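Local coordinates for 6-aminohexanoate-dimer hydrolase (Bacillus anthracis, PDB 4GB7), which probably hydrolyses amide bonds of the 6-aminohexanoate-dimer type with a nucleophilic serine, as a member of the serine beta-lactamase clan, at residues A[143-153]-A[254-265]; A[159-168]-A[177-185]. One frame throughout, in Å; residues are numbered along the deposited sequence.

In the fold
Both contacts lie in the helical part of a beta-lactamase-type fold, on one side of the chain's centre, with their own centres about 11 Å apart. Contact 1 is buried and joins helix 143-155 to helix 251-265 through methyl and methylene groups. Contact 2 is nested in the chain between those helices and is only partly buried; in contrast to the apolar packing of contact 1, four backbone hydrogen bonds hold it, and waters bridge its polar side chains. The two share a boundary: Leu161 of contact 2 packs on Ile150 of contact 1, and Ile159 reaches Ile264. Segment 159-168 comes shortly after helix 143-155 and lies against both helices of contact 1.

Contact 1 of 2, residues A[143-153]-A[254-265]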
loop_
_atom_site.group_PDB
_atom_site.type_symbol
_atom_site.label_atom_id
_atom_site.label_comp_id
_atom_site.label_asym_id
_atom_site.label_seq_id
_atom_site.Cartn_x
_atom_site.Cartn_y
_atom_site.Cartn_z
ATOM N N LYS A 143 -3.476 1.370 -0.310
ATOM C CA LYS A 143 -4.873 0.884 -0.336
ATOM C C LYS A 143 -5.511 0.733 1.049
ATOM O O LYS A 143 -6.732 0.916 1.224
ATOM C CB LYS A 143 -4.926 -0.453 -1.077
ATOM C CG LYS A 143 -4.609 -0.329 -2.549
ATOM C CD LYS A 143 -4.758 -1.626 -3.306
ATOM C CE LYS A 143 -4.738 -1.432 -4.831
ATOM N NZ LYS A 143 -3.421 -1.041 -5.429
ATOM N N VAL A 144 -4.688 0.400 2.030
ATOM C CA VAL A 144 -5.170 0.146 3.390
ATOM C C VAL A 144 -5.730 1.419 4.052
ATOM O O VAL A 144 -6.562 1.330 4.908
ATOM C CB VAL A 144 -4.145 -0.581 4.271
ATOM C CG1 VAL A 144 -3.840 -1.958 3.660
ATOM C CG2 VAL A 144 -2.876 0.252 4.533
ATOM N N PHE A 145 -5.285 2.577 3.605
ATOM C CA PHE A 145 -5.796 3.871 4.099
ATOM C C PHE A 145 -7.183 4.119 3.602
ATOM O O PHE A 145 -8.028 4.541 4.391
ATOM C CB PHE A 145 -4.814 4.981 3.737
ATOM C CG PHE A 145 -3.517 4.860 4.502
ATOM C CD1 PHE A 145 -3.393 5.402 5.743
ATOM C CD2 PHE A 145 -2.467 4.170 3.969
ATOM C CE1 PHE A 145 -2.239 5.238 6.477
ATOM C CE2 PHE A 145 -1.310 4.007 4.663
ATOM C CZ PHE A 145 -1.188 4.542 5.918
ATOM N N THR A 146 -7.419 3.901 2.303
ATOM C CA THR A 146 -8.775 3.940 1.769
ATOM C C THR A 146 -9.668 2.930 2.457
ATOM O O THR A 146 -10.798 3.267 2.873
ATOM C CB THR A 146 -8.775 3.762 0.242
ATOM O OG1 THR A 146 -8.209 4.943 -0.340
ATOM C CG2 THR A 146 -10.188 3.548 -0.333
ATOM N N GLY A 147 -9.197 1.717 2.625
ATOM C CA GLY A 147 -9.972 0.671 3.322
ATOM C C GLY A 147 -10.362 1.070 4.751
ATOM O O GLY A 147 -11.500 0.895 5.187
ATOM N N ALA A 148 -9.408 1.617 5.481
ATOM C CA ALA A 148 -9.629 2.027 6.869
ATOM C C ALA A 148 -10.702 3.090 6.978
ATOM O O ALA A 148 -11.536 3.018 7.893
ATOM C CB ALA A 148 -8.334 2.532 7.471
ATOM N N ILE A 149 -10.670 4.071 6.065
ATOM C CA ILE A 149 -11.641 5.179 6.066
ATOM C C ILE A 149 -13.003 4.663 5.650
ATOM O O ILE A 149 -14.030 5.083 6.244
ATOM C CB ILE A 149 -11.191 6.408 5.211
ATOM C CG1 ILE A 149 -9.878 6.970 5.820
ATOM C CG2 ILE A 149 -12.292 7.485 5.139
ATOM C CD1 ILE A 149 -9.087 7.890 4.908
ATOM N N ILE A 150 -13.052 3.775 4.655
ATOM C CA ILE A 150 -14.334 3.151 4.313
ATOM C C ILE A 150 -14.988 2.446 5.509
ATOM O O ILE A 150 -16.207 2.629 5.805
ATOM C CB ILE A 150 -14.204 2.157 3.148
ATOM C CG1 ILE A 150 -14.008 2.937 1.822
ATOM C CG2 ILE A 150 -15.449 1.251 3.059
ATOM C CD1 ILE A 150 -15.187 3.753 1.282
ATOM N N GLN A 151 -14.181 1.697 6.238
ATOM C CA GLN A 151 -14.674 0.972 7.431
ATOM C C GLN A 151 -15.185 1.954 8.486
ATOM O O GLN A 151 -16.248 1.727 9.100
ATOM C CB GLN A 151 -13.606 0.071 8.027
ATOM C CG GLN A 151 -14.144 -0.985 8.995
ATOM C CD GLN A 151 -15.071 -1.959 8.286
ATOM O OE1 GLN A 151 -14.760 -2.456 7.192
ATOM N NE2 GLN A 151 -16.231 -2.199 8.867
ATOM N N SER A 152 -14.443 3.053 8.680
ATOM C CA SER A 152 -14.841 4.105 9.648
ATOM C C SER A 152 -16.183 4.697 9.228
ATOM O O SER A 152 -17.070 4.836 10.050
ATOM C CB SER A 152 -13.798 5.214 9.752
ATOM O OG SER A 152 -12.545 4.655 10.095
ATOM N N LEU A 153 -16.318 5.074 7.958
ATOM C CA LEU A 153 -17.571 5.667 7.495
ATOM C C LEU A 153 -18.754 4.735 7.610
ATOM O O LEU A 153 -19.907 5.172 7.931
ATOM C CB LEU A 153 -17.411 6.172 6.057
ATOM C CG LEU A 153 -16.521 7.387 5.817
ATOM C CD1 LEU A 153 -16.200 7.485 4.340
ATOM C CD2 LEU A 153 -17.180 8.661 6.287
ATOM N N THR A 254 -10.121 0.237 -5.465
ATOM C CA THR A 254 -9.744 1.215 -4.448
ATOM C C THR A 254 -10.067 2.647 -4.894
ATOM O O THR A 254 -10.524 3.472 -4.090
ATOM C CB THR A 254 -8.246 1.097 -4.159
ATOM O OG1 THR A 254 -7.911 -0.282 -4.063
ATOM C CG2 THR A 254 -7.875 1.824 -2.834
ATOM N N GLU A 255 -9.857 2.949 -6.178
ATOM C CA GLU A 255 -10.132 4.299 -6.701
ATOM C C GLU A 255 -11.610 4.598 -6.582
ATOM O O GLU A 255 -11.986 5.743 -6.266
ATOM C CB GLU A 255 -9.662 4.481 -8.126
ATOM C CG GLU A 255 -8.151 4.346 -8.343
ATOM C CD GLU A 255 -7.279 5.338 -7.597
ATOM O OE1 GLU A 255 -7.784 6.351 -7.042
ATOM O OE2 GLU A 255 -6.045 5.065 -7.548
ATOM N N THR A 256 -12.448 3.584 -6.797
ATOM C CA THR A 256 -13.906 3.774 -6.649
ATOM C C THR A 256 -14.272 4.093 -5.190
ATOM O O THR A 256 -15.050 5.013 -4.878
ATOM C CB THR A 256 -14.674 2.569 -7.178
ATOM O OG1 THR A 256 -14.374 2.368 -8.584
ATOM C CG2 THR A 256 -16.213 2.763 -7.024
ATOM N N LEU A 257 -13.771 3.282 -4.296
ATOM C CA LEU A 257 -13.934 3.507 -2.860
ATOM C C LEU A 257 -13.492 4.915 -2.448
ATOM O O LEU A 257 -14.150 5.574 -1.689
ATOM C CB LEU A 257 -13.182 2.418 -2.060
ATOM C CG LEU A 257 -13.720 0.990 -2.132
ATOM C CD1 LEU A 257 -12.790 -0.003 -1.456
ATOM C CD2 LEU A 257 -15.132 0.917 -1.524
ATOM N N ALA A 258 -12.352 5.373 -2.942
ATOM C CA ALA A 258 -11.899 6.740 -2.650
ATOM C C ALA A 258 -12.858 7.812 -3.180
ATOM O O ALA A 258 -13.046 8.839 -2.535
ATOM C CB ALA A 258 -10.472 6.964 -3.124
ATOM N N TRP A 259 -13.442 7.578 -4.367
ATOM C CA TRP A 259 -14.435 8.481 -4.912
ATOM C C TRP A 259 -15.627 8.573 -3.994
ATOM O O TRP A 259 -16.113 9.655 -3.717
ATOM C CB TRP A 259 -14.834 8.026 -6.315
ATOM C CG TRP A 259 -15.571 9.008 -7.169
ATOM C CD1 TRP A 259 -16.038 10.290 -6.845
ATOM C CD2 TRP A 259 -15.903 8.814 -8.566
ATOM N NE1 TRP A 259 -16.634 10.888 -7.941
ATOM C CE2 TRP A 259 -16.609 10.026 -9.006
ATOM C CE3 TRP A 259 -15.706 7.784 -9.469
ATOM C CZ2 TRP A 259 -17.048 10.175 -10.305
ATOM C CZ3 TRP A 259 -16.158 7.938 -10.775
ATOM C CH2 TRP A 259 -16.826 9.106 -11.180
ATOM N N ILE A 260 -16.026 7.456 -3.412
ATOM C CA ILE A 260 -17.089 7.447 -2.421
ATOM C C ILE A 260 -16.709 8.278 -1.185
ATOM O O ILE A 260 -17.497 9.108 -0.718
ATOM C CB ILE A 260 -17.457 6.016 -2.006
ATOM C CG1 ILE A 260 -18.053 5.266 -3.211
ATOM C CG2 ILE A 260 -18.438 5.993 -0.838
ATOM C CD1 ILE A 260 -18.211 3.785 -3.020
ATOM N N ILE A 261 -15.494 8.084 -0.678
ATOM C CA ILE A 261 -15.019 8.895 0.453
ATOM C C ILE A 261 -15.188 10.390 0.155
ATOM O O ILE A 261 -15.711 11.158 0.993
ATOM C CB ILE A 261 -13.561 8.572 0.803
ATOM C CG1 ILE A 261 -13.445 7.133 1.341
ATOM C CG2 ILE A 261 -12.981 9.556 1.839
ATOM C CD1 ILE A 261 -12.036 6.619 1.484
ATOM N N ARG A 262 -14.706 10.813 -1.008
ATOM C CA ARG A 262 -14.707 12.229 -1.360
ATOM C C ARG A 262 -16.126 12.743 -1.470
ATOM O O ARG A 262 -16.448 13.809 -0.977
ATOM C CB ARG A 262 -13.959 12.466 -2.648
ATOM C CG ARG A 262 -12.458 12.153 -2.644
ATOM C CD ARG A 262 -11.872 12.240 -4.039
ATOM N NE ARG A 262 -10.503 11.719 -4.064
ATOM C CZ ARG A 262 -10.113 10.582 -4.639
ATOM N NH1 ARG A 262 -10.932 9.872 -5.422
ATOM N NH2 ARG A 262 -8.850 10.206 -4.566
ATOM N N THR A 263 -16.973 11.980 -2.127
ATOM C CA THR A 263 -18.355 12.381 -2.309
ATOM C C THR A 263 -19.118 12.486 -1.005
ATOM O O THR A 263 -19.857 13.491 -0.772
ATOM C CB THR A 263 -19.070 11.416 -3.267
ATOM O OG1 THR A 263 -18.428 11.475 -4.537
ATOM C CG2 THR A 263 -20.547 11.817 -3.461
ATOM N N ILE A 264 -19.016 11.437 -0.184
ATOM C CA ILE A 264 -19.676 11.442 1.163
ATOM C C ILE A 264 -19.205 12.586 2.086
ATOM O O ILE A 264 -20.005 13.269 2.705
ATOM C CB ILE A 264 -19.563 10.080 1.866
ATOM C CG1 ILE A 264 -20.355 9.008 1.093
ATOM C CG2 ILE A 264 -19.947 10.154 3.346
ATOM C CD1 ILE A 264 -21.852 9.062 1.244
ATOM N N THR A 265 -17.900 12.799 2.163
ATOM C CA THR A 265 -17.336 13.702 3.144
ATOM C C THR A 265 -17.179 15.118 2.646
ATOM O O THR A 265 -17.030 16.059 3.455
ATOM C CB THR A 265 -15.951 13.207 3.591
ATOM O OG1 THR A 265 -15.025 13.313 2.510
ATOM C CG2 THR A 265 -16.016 11.794 4.128
#
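Thr146 lays its methyl CG2 against Leu257, 3.6 Å from that residue's CB, and fits as a knob into the hole formed by Thr254, Leu257, Ala258 and Ile261. With CG2 anti to its backbone N, the methyl is directed across the interface, while CB touches Thr254 CG2 at 3.7 Å. The reciprocal knob is Ile261, seated among Thr146, Ile149, Ile150 and Leu153: its CD1 meets Ile149 CG2 at 3.8 Å, and its CG1 meets Ile150 CD1, also at 3.8 Å. Ile150 extends that same CD1 to the carbonyl of Leu257, 3.6 Å from its O, and crosses the Leu257 side chain at about a right angle. Further along, Leu153 CD2 closes on Thr265 CG2 at 4.0 Å. These knobs-into-holes join helices whose local axes approach to 9.6 Å and cross at 46°.

At the opposite end the aliphatic chain of Lys143 passes over Thr254, with CE 3.5 Å from OG1. Its NZ is hydrogen-bonded to Ser140 and Asn251 and to the carbonyl of Ser300, whereas Thr254 OG1 bonds to Gln358. Ser140 and Lys143 fit the SxxK pattern of serine beta-lactamases, consistent with an active site here. The chemistry therefore divides along the interface: aliphatic packing fills the space between the helices, and outside polar partners fix the lysine amine beside the probable nucleophile.

Contact 2 of 2, residues A[159-168]-A[177-185]; sequences IDLEKTADTY and FGKATLQQL
Segments 159-168 and 177-185 are joined by a single beta bridge, Thr164 with Thr181 (CA to CA 4.0 Å), beside a capping box that starts helix 182-186. In that box Thr181 OG1 accepts from Gln184 N at 3.1 Å, and Gln184 OE1 from Thr181 N. The pair packs beside the helices of contact 1: Ile159 on Leu153, Leu161 on Ala154, Phe177 on Thr256.

Two backbone hydrogen bonds flank the bridge: Leu182 N to Lys163 O and Ala165 N to Ala180 O (2.9 Å), the latter nearly straight at 165°. Beyond them Gln183 N uses an in-plane lone pair of Leu161 O, and Asp166 N does likewise with Gly178 O. A type I turn from Asp160 to Lys163 includes an Asx turn, Asp160 OD1 taking the Glu162 N-H from above its carboxylate plane.

Leu182 buries the largest area of the contact. Its CD2 meets Ile159 CD1 at 3.7 Å, while CD1 lies in the plane of the Tyr168 ring, at its edge, 3.9 Å from CE2. Thr167 CG2 over the ring centre on one face, and Ile159 CG2 offset toward the rim on the opposite face, limit the ring's rotation; Asp160 N, donating to its OH, ties the hydroxyl end to the turn. Asp166, its CG between backbone N and carbonyl carbon (chi1 63°), brings OD1 to the Thr164 hydroxyl, while OD2 accepts from Asn174 N.

On the partly exposed side Gln183 NE2 is hydrogen-bonded to Asn357 OD1, and Glu162 spans two waters: one donates to OE1 at 2.6 Å and also hydrogen-bonds Thr181 OG1; the second donates to OE2 and to Gln183 OE1, 2.7 Å from the latter.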
loop_
_atom_site.group_PDB
_atom_site.type_symbol
_atom_site.label_atom_id
_atom_site.label_comp_id
_atom_site.label_asym_id
_atom_site.label_seq_id
_atom_site.Cartn_x
_atom_site.Cartn_y
_atom_site.Cartn_z
ATOM N N ILE A 159 -22.288 5.297 5.195
ATOM C CA ILE A 159 -22.364 4.409 4.034
ATOM C C ILE A 159 -22.699 2.990 4.544
ATOM O O ILE A 159 -22.519 2.653 5.732
ATOM C CB ILE A 159 -21.044 4.376 3.229
ATOM C CG1 ILE A 159 -19.888 3.835 4.038
ATOM C CG2 ILE A 159 -20.711 5.750 2.611
ATOM C CD1 ILE A 159 -18.545 3.840 3.336
ATOM N N ASP A 160 -23.181 2.163 3.628
ATOM C CA ASP A 160 -23.540 0.789 3.875
ATOM C C ASP A 160 -22.714 -0.049 2.918
ATOM O O ASP A 160 -22.836 0.105 1.694
ATOM C CB ASP A 160 -25.018 0.634 3.576
ATOM C CG ASP A 160 -25.566 -0.753 3.886
ATOM O OD1 ASP A 160 -24.855 -1.749 3.873
ATOM O OD2 ASP A 160 -26.803 -0.841 4.063
ATOM N N LEU A 161 -21.889 -0.920 3.482
ATOM C CA LEU A 161 -20.979 -1.730 2.702
ATOM C C LEU A 161 -21.682 -2.734 1.767
ATOM O O LEU A 161 -21.100 -3.230 0.828
ATOM C CB LEU A 161 -19.990 -2.423 3.618
ATOM C CG LEU A 161 -19.035 -1.524 4.401
ATOM C CD1 LEU A 161 -18.088 -2.348 5.265
ATOM C CD2 LEU A 161 -18.231 -0.636 3.468
ATOM N N GLU A 162 -22.965 -2.976 1.998
ATOM C CA GLU A 162 -23.723 -3.901 1.168
ATOM C C GLU A 162 -24.500 -3.194 0.060
ATOM O O GLU A 162 -25.143 -3.857 -0.770
ATOM C CB GLU A 162 -24.660 -4.747 2.050
ATOM C CG GLU A 162 -23.946 -5.763 2.930
ATOM C CD GLU A 162 -22.901 -6.611 2.197
ATOM O OE1 GLU A 162 -23.178 -7.063 1.064
ATOM O OE2 GLU A 162 -21.793 -6.832 2.754
ATOM N N LYS A 163 -24.440 -1.856 0.038
ATOM C CA LYS A 163 -24.969 -1.092 -1.076
ATOM C C LYS A 163 -23.956 -1.019 -2.222
ATOM O O LYS A 163 -22.739 -1.260 -2.031
ATOM C CB LYS A 163 -25.426 0.282 -0.585
ATOM C CG LYS A 163 -26.673 0.196 0.270
ATOM C CD LYS A 163 -27.166 1.567 0.686
ATOM C CE LYS A 163 -28.396 1.411 1.555
ATOM N NZ LYS A 163 -28.955 2.737 1.980
ATOM N N THR A 164 -24.456 -0.724 -3.416
ATOM C CA THR A 164 -23.639 -0.608 -4.606
ATOM C C THR A 164 -22.930 0.733 -4.628
ATOM O O THR A 164 -23.417 1.729 -4.115
ATOM C CB THR A 164 -24.481 -0.693 -5.904
ATOM O OG1 THR A 164 -25.492 0.327 -5.905
ATOM C CG2 THR A 164 -25.104 -2.089 -6.068
ATOM N N ALA A 165 -21.758 0.755 -5.251
ATOM C CA ALA A 165 -21.026 1.991 -5.420
ATOM C C ALA A 165 -21.828 3.069 -6.132
ATOM O O ALA A 165 -21.673 4.249 -5.811
ATOM C CB ALA A 165 -19.680 1.755 -6.136
ATOM N N ASP A 166 -22.682 2.696 -7.095
ATOM C CA ASP A 166 -23.442 3.678 -7.840
ATOM C C ASP A 166 -24.625 4.221 -7.047
ATOM O O ASP A 166 -25.300 5.157 -7.493
ATOM C CB ASP A 166 -23.833 3.183 -9.258
ATOM C CG ASP A 166 -24.757 1.963 -9.260
ATOM O OD1 ASP A 166 -25.379 1.639 -8.226
ATOM O OD2 ASP A 166 -24.885 1.341 -10.354
ATOM N N THR A 167 -24.802 3.710 -5.830
ATOM C CA THR A 167 -25.718 4.341 -4.864
ATOM C C THR A 167 -25.135 5.716 -4.452
ATOM O O THR A 167 -25.855 6.686 -4.221
ATOM C CB THR A 167 -25.937 3.457 -3.616
ATOM O OG1 THR A 167 -26.583 2.207 -3.995
ATOM C CG2 THR A 167 -26.797 4.215 -2.543
ATOM N N TYR A 168 -23.807 5.776 -4.394
ATOM C CA TYR A 168 -23.133 6.946 -3.915
ATOM C C TYR A 168 -22.526 7.760 -5.032
ATOM O O TYR A 168 -22.411 8.976 -4.898
ATOM C CB TYR A 168 -22.058 6.566 -2.907
ATOM C CG TYR A 168 -22.615 5.787 -1.761
ATOM C CD1 TYR A 168 -23.496 6.385 -0.865
ATOM C CD2 TYR A 168 -22.366 4.433 -1.618
ATOM C CE1 TYR A 168 -24.026 5.664 0.183
ATOM C CE2 TYR A 168 -22.894 3.697 -0.583
ATOM C CZ TYR A 168 -23.771 4.306 0.294
ATOM O OH TYR A 168 -24.310 3.608 1.352
ATOM N N PHE A 177 -17.786 -1.006 -12.037
ATOM C CA PHE A 177 -17.461 -0.574 -10.647
ATOM C C PHE A 177 -18.678 -0.042 -9.925
ATOM O O PHE A 177 -18.765 -0.161 -8.713
ATOM C CB PHE A 177 -16.313 0.441 -10.572
ATOM C CG PHE A 177 -14.965 -0.154 -10.868
ATOM C CD1 PHE A 177 -14.422 -1.105 -10.026
ATOM C CD2 PHE A 177 -14.255 0.237 -11.985
ATOM C CE1 PHE A 177 -13.181 -1.652 -10.281
ATOM C CE2 PHE A 177 -13.020 -0.310 -12.251
ATOM C CZ PHE A 177 -12.510 -1.265 -11.412
ATOM N N GLY A 178 -19.621 0.522 -10.662
ATOM C CA GLY A 178 -20.871 0.981 -10.078
ATOM C C GLY A 178 -21.777 -0.080 -9.485
ATOM O O GLY A 178 -22.436 0.131 -8.418
ATOM N N LYS A 179 -21.820 -1.208 -10.169
ATOM C CA LYS A 179 -22.682 -2.324 -9.831
ATOM C C LYS A 179 -22.148 -3.135 -8.686
ATOM O O LYS A 179 -22.889 -3.893 -8.060
ATOM C CB LYS A 179 -22.929 -3.178 -11.100
ATOM C CG LYS A 179 -23.785 -2.438 -12.111
ATOM C CD LYS A 179 -23.799 -3.046 -13.517
ATOM C CE LYS A 179 -24.738 -4.207 -13.693
ATOM N NZ LYS A 179 -24.487 -4.789 -15.051
ATOM N N ALA A 180 -20.854 -3.020 -8.406
ATOM C CA ALA A 180 -20.271 -3.743 -7.288
ATOM C C ALA A 180 -20.699 -3.134 -5.972
ATOM O O ALA A 180 -20.808 -1.907 -5.848
ATOM C CB ALA A 180 -18.757 -3.687 -7.377
ATOM N N THR A 181 -20.868 -3.978 -4.969
ATOM C CA THR A 181 -21.086 -3.472 -3.613
ATOM C C THR A 181 -19.775 -2.957 -3.065
ATOM O O THR A 181 -18.693 -3.339 -3.541
ATOM C CB THR A 181 -21.634 -4.519 -2.609
ATOM O OG1 THR A 181 -20.666 -5.562 -2.402
ATOM C CG2 THR A 181 -23.000 -5.110 -3.034
ATOM N N LEU A 182 -19.870 -2.114 -2.045
ATOM C CA LEU A 182 -18.672 -1.603 -1.410
ATOM C C LEU A 182 -17.819 -2.747 -0.856
ATOM O O LEU A 182 -16.586 -2.709 -0.988
ATOM C CB LEU A 182 -18.993 -0.607 -0.317
ATOM C CG LEU A 182 -19.235 0.806 -0.808
ATOM C CD1 LEU A 182 -20.374 0.925 -1.814
ATOM C CD2 LEU A 182 -19.443 1.730 0.381
ATOM N N GLN A 183 -18.463 -3.732 -0.234
ATOM C CA GLN A 183 -17.780 -4.896 0.293
ATOM C C GLN A 183 -17.024 -5.663 -0.798
ATOM O O GLN A 183 -15.874 -6.064 -0.581
ATOM C CB GLN A 183 -18.722 -5.797 1.115
ATOM C CG GLN A 183 -17.954 -6.847 1.925
ATOM C CD GLN A 183 -17.000 -6.225 2.943
ATOM O OE1 GLN A 183 -17.401 -5.450 3.789
ATOM N NE2 GLN A 183 -15.727 -6.592 2.870
ATOM N N GLN A 184 -17.657 -5.862 -1.951
ATOM C CA GLN A 184 -16.978 -6.473 -3.123
ATOM C C GLN A 184 -15.736 -5.725 -3.547
ATOM O O GLN A 184 -14.687 -6.342 -3.868
ATOM C CB GLN A 184 -17.972 -6.684 -4.277
ATOM C CG GLN A 184 -18.938 -7.808 -3.923
ATOM C CD GLN A 184 -20.205 -7.834 -4.819
ATOM O OE1 GLN A 184 -20.487 -6.868 -5.602
ATOM N NE2 GLN A 184 -20.981 -8.899 -4.694
ATOM N N LEU A 185 -15.831 -4.401 -3.543
ATOM C CA LEU A 185 -14.675 -3.541 -3.852
ATOM C C LEU A 185 -13.575 -3.714 -2.798
ATOM O O LEU A 185 -12.352 -3.929 -3.139
ATOM C CB LEU A 185 -15.107 -2.078 -3.982
ATOM C CG LEU A 185 -16.030 -1.726 -5.135
ATOM C CD1 LEU A 185 -16.747 -0.395 -4.913
ATOM C CD2 LEU A 185 -15.335 -1.675 -6.485
HETATM O O HOH W 1 -21.510 -7.550 -0.837
HETATM O O HOH W 2 -19.946 -5.608 4.595
#